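Local coordinates for protein tryptophan halogenase (Shewanella frigidimarina, PDB 2PYX) that probably acts as a flavin-dependent halogenase of the tryptophan halogenase family, thought to bind FAD in a Rossmann-type domain, at residues 127-132 with 468-473; 144-149 with 499-504. One frame throughout, in Å; residues are numbered along the deposited sequence. Where two conformers were deposited one is given.

Interaction 1 of 2, residues 127-132 with 468-473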
loop_
_atom_site.group_PDB
_atom_site.type_symbol
_atom_site.label_atom_id
_atom_site.label_comp_id
_atom_site.label_asym_id
_atom_site.label_seq_id
_atom_site.Cartn_x
_atom_site.Cartn_y
_atom_site.Cartn_z
ATOM N N TYR A 127 -3.562 23.128 -16.743
ATOM C CA TYR A 127 -3.464 24.572 -16.432
ATOM C C TYR A 127 -2.193 24.935 -15.679
ATOM O O TYR A 127 -1.735 26.081 -15.747
ATOM C CB TYR A 127 -4.747 25.028 -15.686
ATOM C CG TYR A 127 -5.964 24.802 -16.564
ATOM C CD1 TYR A 127 -6.390 25.767 -17.488
ATOM C CD2 TYR A 127 -6.641 23.581 -16.555
ATOM C CE1 TYR A 127 -7.458 25.508 -18.365
ATOM C CE2 TYR A 127 -7.722 23.332 -17.421
ATOM C CZ TYR A 127 -8.135 24.321 -18.312
ATOM O OH TYR A 127 -9.190 24.004 -19.159
ATOM N N TRP A 128 -1.636 23.972 -14.936
ATOM C CA TRP A 128 -0.372 24.170 -14.266
ATOM C C TRP A 128 0.812 24.093 -15.242
ATOM O O TRP A 128 1.817 24.779 -15.086
ATOM C CB TRP A 128 -0.202 23.158 -13.103
ATOM C CG TRP A 128 1.219 23.012 -12.742
ATOM C CD1 TRP A 128 1.959 23.842 -11.950
ATOM C CD2 TRP A 128 2.123 22.035 -13.242
ATOM N NE1 TRP A 128 3.237 23.408 -11.891
ATOM C CE2 TRP A 128 3.380 22.312 -12.706
ATOM C CE3 TRP A 128 1.982 20.952 -14.122
ATOM C CZ2 TRP A 128 4.496 21.534 -12.996
ATOM C CZ3 TRP A 128 3.077 20.182 -14.385
ATOM C CH2 TRP A 128 4.310 20.466 -13.843
ATOM N N LEU A 129 0.686 23.241 -16.253
ATOM C CA LEU A 129 1.802 22.883 -17.097
ATOM C C LEU A 129 2.630 24.074 -17.632
ATOM O O LEU A 129 3.871 24.025 -17.605
ATOM C CB LEU A 129 1.256 21.974 -18.206
ATOM C CG LEU A 129 2.214 21.117 -18.994
ATOM C CD1 LEU A 129 2.999 20.182 -18.101
ATOM C CD2 LEU A 129 1.416 20.361 -20.051
ATOM N N PRO A 130 1.965 25.142 -18.131
ATOM C CA PRO A 130 2.775 26.280 -18.597
ATOM C C PRO A 130 3.665 26.912 -17.527
ATOM O O PRO A 130 4.586 27.658 -17.865
ATOM C CB PRO A 130 1.728 27.302 -19.076
ATOM C CG PRO A 130 0.488 26.515 -19.310
ATOM C CD PRO A 130 0.523 25.394 -18.293
ATOM N N HIS A 131 3.413 26.606 -16.251
ATOM C CA HIS A 131 4.087 27.272 -15.123
ATOM C C HIS A 131 5.105 26.383 -14.429
ATOM O O HIS A 131 5.596 26.711 -13.356
ATOM C CB HIS A 131 3.011 27.758 -14.162
ATOM C CG HIS A 131 1.975 28.591 -14.839
ATOM N ND1 HIS A 131 2.246 29.864 -15.295
ATOM C CD2 HIS A 131 0.709 28.309 -15.232
ATOM C CE1 HIS A 131 1.176 30.338 -15.914
ATOM N NE2 HIS A 131 0.230 29.415 -15.887
ATOM N N ALA A 132 5.462 25.281 -15.088
ATOM C CA ALA A 132 6.293 24.242 -14.483
ATOM C C ALA A 132 7.672 24.702 -14.014
ATOM O O ALA A 132 8.235 24.159 -13.071
ATOM C CB ALA A 132 6.423 23.068 -15.442
ATOM N N VAL A 468 3.632 11.841 -9.989
ATOM C CA VAL A 468 4.923 11.233 -10.292
ATOM C C VAL A 468 5.493 11.803 -11.585
ATOM O O VAL A 468 6.660 12.232 -11.623
ATOM C CB VAL A 468 4.842 9.688 -10.312
ATOM C CG1 VAL A 468 6.170 9.077 -10.825
ATOM C CG2 VAL A 468 4.550 9.173 -8.911
ATOM N N LEU A 469 4.710 11.814 -12.657
ATOM C CA LEU A 469 5.204 12.267 -13.949
ATOM C C LEU A 469 5.792 13.672 -13.841
ATOM O O LEU A 469 6.893 13.938 -14.316
ATOM C CB LEU A 469 4.070 12.230 -14.977
ATOM C CG LEU A 469 4.411 12.345 -16.449
ATOM C CD1 LEU A 469 5.203 11.154 -16.948
ATOM C CD2 LEU A 469 3.163 12.460 -17.298
ATOM N N TYR A 470 5.024 14.584 -13.260
ATOM C CA TYR A 470 5.436 15.982 -13.183
ATOM C C TYR A 470 6.304 16.269 -11.975
ATOM O O TYR A 470 7.086 17.230 -11.990
ATOM C CB TYR A 470 4.239 16.909 -13.294
ATOM C CG TYR A 470 3.544 16.697 -14.628
ATOM C CD1 TYR A 470 4.222 16.824 -15.853
ATOM C CD2 TYR A 470 2.233 16.233 -14.676
ATOM C CE1 TYR A 470 3.630 16.537 -17.055
ATOM C CE2 TYR A 470 1.621 15.965 -15.911
ATOM C CZ TYR A 470 2.296 16.108 -17.086
ATOM O OH TYR A 470 1.704 15.812 -18.290
ATOM N N GLY A 471 6.219 15.457 -10.929
ATOM C CA GLY A 471 7.221 15.509 -9.881
ATOM C C GLY A 471 8.621 15.326 -10.436
ATOM O O GLY A 471 9.585 15.970 -9.957
HETATM N N MSE A 472 8.744 14.452 -11.414
HETATM C CA MSE A 472 10.013 14.127 -12.028
HETATM C C MSE A 472 10.298 14.918 -13.296
HETATM O O MSE A 472 11.146 14.547 -14.102
HETATM C CB MSE A 472 10.095 12.608 -12.254
HETATM C CG MSE A 472 9.959 11.851 -10.975
HETATM SE SE MSE A 472 10.274 9.910 -11.222
HETATM C CE MSE A 472 12.242 9.997 -11.718
ATOM N N SER A 473 9.595 16.038 -13.483
ATOM C CA SER A 473 9.922 17.022 -14.523
ATOM C C SER A 473 9.742 16.542 -15.949
ATOM O O SER A 473 10.366 17.058 -16.885
ATOM C CB SER A 473 11.332 17.560 -14.321
ATOM O OG SER A 473 11.404 18.163 -13.046
#

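Interaction 2 of 2, residues 144-149 with 499-504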
loop_
_atom_site.group_PDB
_atom_site.type_symbol
_atom_site.label_atom_id
_atom_site.label_comp_id
_atom_site.label_asym_id
_atom_site.label_seq_id
_atom_site.Cartn_x
_atom_site.Cartn_y
_atom_site.Cartn_z
ATOM N N GLN A 144 -0.303 19.734 0.814
ATOM C CA GLN A 144 0.567 18.794 1.529
ATOM C C GLN A 144 2.038 18.929 1.252
ATOM O O GLN A 144 2.872 18.537 2.068
ATOM C CB GLN A 144 0.149 17.349 1.219
ATOM C CG GLN A 144 -0.926 16.905 2.119
ATOM C CD GLN A 144 -1.411 15.482 1.890
ATOM O OE1 GLN A 144 -1.468 15.033 0.764
ATOM N NE2 GLN A 144 -1.841 14.808 2.970
ATOM N N GLN A 145 2.410 19.436 0.086
ATOM C CA GLN A 145 3.838 19.595 -0.202
ATOM C C GLN A 145 4.448 20.514 0.842
ATOM O O GLN A 145 5.376 20.128 1.555
ATOM C CB GLN A 145 4.100 20.108 -1.618
ATOM C CG GLN A 145 5.554 20.424 -1.986
ATOM C CD GLN A 145 6.514 19.235 -1.775
ATOM O OE1 GLN A 145 6.511 18.591 -0.719
ATOM N NE2 GLN A 145 7.323 18.948 -2.774
ATOM N N VAL A 146 3.853 21.694 0.984
ATOM C CA VAL A 146 4.318 22.683 1.945
ATOM C C VAL A 146 4.173 22.179 3.386
ATOM O O VAL A 146 5.101 22.315 4.170
ATOM C CB VAL A 146 3.581 24.036 1.738
ATOM C CG1 VAL A 146 3.877 24.971 2.887
ATOM C CG2 VAL A 146 3.990 24.657 0.400
ATOM N N LEU A 147 3.035 21.568 3.721
ATOM C CA LEU A 147 2.773 21.170 5.088
ATOM C C LEU A 147 3.677 20.022 5.545
ATOM O O LEU A 147 4.171 20.009 6.658
ATOM C CB LEU A 147 1.296 20.824 5.256
ATOM C CG LEU A 147 0.341 21.987 4.919
ATOM C CD1 LEU A 147 -1.112 21.557 4.834
ATOM C CD2 LEU A 147 0.465 23.103 5.927
ATOM N N THR A 148 3.906 19.048 4.675
ATOM C CA THR A 148 4.766 17.930 5.028
ATOM C C THR A 148 6.233 18.370 5.107
ATOM O O THR A 148 6.984 17.836 5.913
ATOM C CB THR A 148 4.571 16.719 4.077
ATOM O OG1 THR A 148 4.867 17.110 2.743
ATOM C CG2 THR A 148 3.158 16.196 4.168
ATOM N N GLN A 149 6.631 19.339 4.273
ATOM C CA GLN A 149 7.991 19.894 4.376
ATOM C C GLN A 149 8.217 20.484 5.774
ATOM O O GLN A 149 9.326 20.433 6.334
ATOM C CB GLN A 149 8.207 20.946 3.298
ATOM C CG GLN A 149 8.433 20.326 1.919
ATOM C CD GLN A 149 8.446 21.345 0.773
ATOM O OE1 GLN A 149 8.999 21.069 -0.295
ATOM N NE2 GLN A 149 7.847 22.524 0.992
ATOM N N GLN A 499 -4.257 29.894 -0.543
ATOM C CA GLN A 499 -4.803 30.437 0.709
ATOM C C GLN A 499 -5.028 29.353 1.771
ATOM O O GLN A 499 -4.718 29.553 2.942
ATOM C CB GLN A 499 -6.108 31.178 0.437
ATOM C CG GLN A 499 -5.919 32.431 -0.416
ATOM C CD GLN A 499 -7.220 32.895 -1.059
ATOM O OE1 GLN A 499 -8.305 32.684 -0.507
ATOM N NE2 GLN A 499 -7.117 33.517 -2.238
ATOM N N ARG A 500 -5.532 28.202 1.343
ATOM C CA ARG A 500 -5.732 27.073 2.241
ATOM C C ARG A 500 -4.420 26.559 2.807
ATOM O O ARG A 500 -4.342 26.214 3.982
ATOM C CB ARG A 500 -6.451 25.941 1.510
ATOM C CG ARG A 500 -6.761 24.768 2.371
ATOM C CD ARG A 500 -7.802 23.910 1.699
ATOM N NE ARG A 500 -8.029 22.696 2.453
ATOM C CZ ARG A 500 -7.224 21.629 2.417
ATOM N NH1 ARG A 500 -6.128 21.608 1.647
ATOM N NH2 ARG A 500 -7.514 20.577 3.160
ATOM N N THR A 501 -3.404 26.440 1.955
ATOM C CA THR A 501 -2.078 26.043 2.377
ATOM C C THR A 501 -1.564 26.974 3.479
ATOM O O THR A 501 -1.068 26.533 4.527
ATOM C CB THR A 501 -1.093 26.045 1.186
ATOM O OG1 THR A 501 -1.591 25.168 0.162
ATOM C CG2 THR A 501 0.284 25.615 1.620
ATOM N N GLN A 502 -1.697 28.274 3.240
ATOM C CA GLN A 502 -1.211 29.243 4.204
ATOM C C GLN A 502 -1.958 29.084 5.527
ATOM O O GLN A 502 -1.327 29.099 6.588
ATOM C CB GLN A 502 -1.337 30.659 3.635
ATOM C CG GLN A 502 -0.849 31.751 4.573
ATOM C CD GLN A 502 0.659 31.994 4.485
ATOM O OE1 GLN A 502 1.452 31.088 4.184
ATOM N NE2 GLN A 502 1.059 33.237 4.751
ATOM N N ALA A 503 -3.277 28.916 5.469
ATOM C CA ALA A 503 -4.069 28.831 6.704
ATOM C C ALA A 503 -3.664 27.585 7.481
ATOM O O ALA A 503 -3.381 27.638 8.676
ATOM C CB ALA A 503 -5.549 28.834 6.413
ATOM N N LEU A 504 -3.587 26.447 6.796
ATOM C CA LEU A 504 -3.225 25.206 7.471
ATOM C C LEU A 504 -1.815 25.246 8.019
ATOM O O LEU A 504 -1.535 24.654 9.069
ATOM C CB LEU A 504 -3.377 24.008 6.518
ATOM C CG LEU A 504 -4.817 23.650 6.201
ATOM C CD1 LEU A 504 -4.874 22.611 5.100
ATOM C CD2 LEU A 504 -5.549 23.111 7.409
#

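Interaction 1 of 2, residues 127-132 with 468-473
In a small buried aromatic and aliphatic cluster, W128 and the 3-10 turn after it pack against Y470 in the last turn of helix 462-471. The six-membered ring of W128 presents its CZ3 and CH2 corner to the root of the tyrosine ring. CZ3 lies 3.5 Å from Y470 CG, and CH2 is 3.6 Å from Y470 CB. The two planes are inclined at 57° and the ring centroids stand 5.4 Å apart. The pair is oblique, neither a stack nor edge-to-face. The indole extends this far because W128 CG is anti to the backbone N (chi1 159°). L129 was modelled in two conformers; in one of them CD1 lies 3.8 Å from Y470 CE1, so this contact is less certain. Helix 462-471 closes in a Schellman motif just past the tyrosine. S473, with positive phi, is its C-prime residue; S473 N bonds Y470 O at 3.2 Å, and F474 N bonds L469 O. Both aromatic polar ends are satisfied nearby, Y470 OH by T476 OG1 and W128 NE1 by the carbonyl O of V135. Either hydrogen bond should limit how far its ring can shift. W128 also meets the ring of F137 and touches F494 of helix 484-507.

Interaction 2 of 2, residues 144-149 with 499-504
L147 CG is anti to its own carbonyl carbon (chi1 -59°), which sends the isobutyl group across to L504. T501 has CG2 anti to the backbone N, and this methyl faces V146. The L147 branch divides over L504. CD1 sits 3.7 Å from L504 CB and 3.9 Å from L504 CD1, while CD2 lies 3.8 Å from the carbonyl carbon C of L504. The two leucines cross at about a right angle. V146 meets T501 through methyl and methine groups alone, with T501 CG2 3.7 Å from V146 CB. The hydroxyl of T501 turns back to its own helix, where OG1 bonds the carbonyl O of N497. Shortening L147 to an alanine is likely to open a gap beside L504, leaving V146 and T501 as the main link between these segments. The axes of segments 144-149 and 499-504 run nearly parallel, inclined at 19°, and approach to 9.5 Å. L504 CD1 covers one face of the R500 guanidinium, whose NH2 bonds N166 OD1. V146 and L147 face helix 484-507. Q145 and T148 touch L110 of strand 108-112, and T148 also touches Q90 of strand 87-95. Helix 144-149 therefore lies between helix 484-507 and the sheet that contains strands 87-95 and 108-112.

From the N terminus, the chain passes through strand 108-112 and reaches residues 127-132, which start on helix 125-128. It then reaches residues 144-149. A long excursion through many strands and helices follows before helix 462-471, where interaction 1 closes a loop of 335 intervening residues. Helix 484-507 comes next and closes interaction 2 over 349 residues. The first partners come in the same order as the second, so the two loops cross and neither nests in the other. Their centres are 19 Å apart, and their nearest atoms about 8 Å. Together they tie an early helix with the turn that follows it, and helix 144-149, to two consecutive late helices, on the same side of the chain's centre.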